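Local coordinates for molybdopterin-guanine dinucleotide biosynthesis adapter protein (Escherichia coli, PDB 1NP6) that binds GTP, hydrolyses it weakly, and may act as an adapter for efficient biosynthesis and use of the molybdopterin guanine dinucleotide cofactor, at residues D149-D154 with A162-E167. Sequence-based numbering, arbitrary orientation.
Sequences DVALLD and ADFVVE
L153 lays a methyl over one face of the F164 phenyl ring, and this CH-pi contact is the centre of the packing between the edge strand 151-154 and the helix 158-170. The evidence is in the position of L153 CD1: it stands 4.0 Å from the centroid of the F164 ring. It lies 22° off the ring normal, displaced toward the rim on the CG-CD2 side. The second methyl, L153 CD2, reaches F164 CD1 at 3.9 Å, so both branches of the leucine fork meet the half of the ring nearest its CB. The two side chains cross at about a right angle. On the helix, F164 has CG anti to its own backbone nitrogen (chi1 175°), which carries the ring across to the strand although the nearest CA atoms, those of L153 and F164, are 8.7 Å apart. A151 meets the far part of the ring obliquely, its CB 3.9 Å from F164 CE1. The alternation of the strand explains the pairing: A151 and L153 point their CB atoms toward the helix, whereas the CB of L152 points away from it; the L152 side chain touches L146 and S142. Only 131 Å² is buried in all, and the contact is wholly apolar. An alanine at F164 would remove the ring and would probably strip the L153 methyls and A151 CB of the surface they pack against, opening a gap between strand and helix. The adjoining parallel strand 137-142 adds I138 and A139 to the surroundings of the ring, and backbone hydrogen bonds tie A151 and L153 to V140, and L153 also to S142. Such apolar packing of a C-terminal helix on the outermost strand of a parallel sheet suits the layered alpha/beta fold of P-loop NTPases, here away from the nucleotide site.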
# COMPACT_ATOMS: atom_id res chain seq x y z
N ASP B 149 -6.60 38.50 5.75
CA ASP B 149 -6.05 38.23 7.08
C ASP B 149 -4.75 37.42 6.98
O ASP B 149 -3.77 37.71 7.68
CB ASP B 149 -7.08 37.49 7.93
CG ASP B 149 -8.37 37.18 7.17
OD1 ASP B 149 -9.24 38.07 7.07
OD2 ASP B 149 -8.59 36.07 6.62
N VAL B 150 -4.75 36.40 6.12
CA VAL B 150 -3.59 35.53 5.92
C VAL B 150 -2.80 35.92 4.66
O VAL B 150 -3.27 36.73 3.87
CB VAL B 150 -4.01 34.03 5.84
CG1 VAL B 150 -4.71 33.59 7.11
CG2 VAL B 150 -4.88 33.77 4.61
N ALA B 151 -1.61 35.33 4.48
CA ALA B 151 -0.78 35.55 3.28
C ALA B 151 -1.56 35.36 1.98
O ALA B 151 -2.49 34.54 1.91
CB ALA B 151 0.40 34.61 3.29
N LEU B 152 -1.18 36.12 0.95
CA LEU B 152 -1.78 35.98 -0.38
C LEU B 152 -0.72 35.72 -1.44
O LEU B 152 0.18 36.55 -1.68
CB LEU B 152 -2.69 37.17 -0.76
CG LEU B 152 -3.29 36.89 -2.15
CD1 LEU B 152 -4.79 36.68 -2.16
CD2 LEU B 152 -2.88 37.89 -3.22
N LEU B 153 -0.82 34.56 -2.07
CA LEU B 153 0.19 34.08 -2.99
C LEU B 153 -0.36 34.03 -4.43
O LEU B 153 -1.56 33.87 -4.64
CB LEU B 153 0.67 32.68 -2.55
CG LEU B 153 0.96 32.43 -1.06
CD1 LEU B 153 1.28 30.95 -0.78
CD2 LEU B 153 2.08 33.32 -0.55
N ASP B 154 0.53 34.15 -5.40
CA ASP B 154 0.18 34.02 -6.81
C ASP B 154 0.11 32.53 -7.18
O ASP B 154 1.12 31.82 -7.11
CB ASP B 154 1.24 34.75 -7.63
CG ASP B 154 0.89 34.86 -9.09
OD1 ASP B 154 -0.04 34.16 -9.57
OD2 ASP B 154 1.53 35.62 -9.86
N ALA B 162 6.60 27.15 -3.64
CA ALA B 162 7.57 26.23 -3.07
C ALA B 162 8.43 26.91 -1.98
O ALA B 162 8.79 26.28 -0.99
CB ALA B 162 8.47 25.60 -4.18
N ASP B 163 8.73 28.19 -2.16
CA ASP B 163 9.49 28.96 -1.18
C ASP B 163 8.67 29.14 0.09
O ASP B 163 9.21 29.05 1.19
CB ASP B 163 9.86 30.35 -1.72
CG ASP B 163 10.97 30.31 -2.77
OD1 ASP B 163 11.56 29.23 -3.00
OD2 ASP B 163 11.32 31.31 -3.41
N PHE B 164 7.37 29.41 -0.07
CA PHE B 164 6.48 29.67 1.07
C PHE B 164 6.29 28.41 1.92
O PHE B 164 6.19 28.48 3.17
CB PHE B 164 5.14 30.24 0.59
CG PHE B 164 4.12 30.43 1.69
CD1 PHE B 164 4.04 31.63 2.37
CD2 PHE B 164 3.26 29.39 2.03
CE1 PHE B 164 3.11 31.80 3.41
CE2 PHE B 164 2.33 29.55 3.06
CZ PHE B 164 2.26 30.76 3.74
N VAL B 165 6.21 27.26 1.25
CA VAL B 165 6.10 25.97 1.92
C VAL B 165 7.38 25.65 2.70
O VAL B 165 7.32 25.32 3.87
CB VAL B 165 5.67 24.82 0.97
CG1 VAL B 165 5.70 23.44 1.68
CG2 VAL B 165 4.29 25.07 0.34
N VAL B 166 8.56 25.78 2.10
CA VAL B 166 9.80 25.63 2.89
C VAL B 166 9.84 26.49 4.19
O VAL B 166 10.19 26.00 5.28
CB VAL B 166 11.07 25.90 2.05
CG1 VAL B 166 12.34 25.79 2.92
CG2 VAL B 166 11.14 24.92 0.91
N GLU B 167 9.47 27.76 4.06
CA GLU B 167 9.52 28.70 5.17
C GLU B 167 8.54 28.34 6.29
O GLU B 167 8.86 28.52 7.46
CB GLU B 167 9.26 30.12 4.66
CG GLU B 167 10.53 30.78 4.14
CD GLU B 167 10.31 31.56 2.86
OE1 GLU B 167 9.39 32.41 2.83
OE2 GLU B 167 11.05 31.32 1.89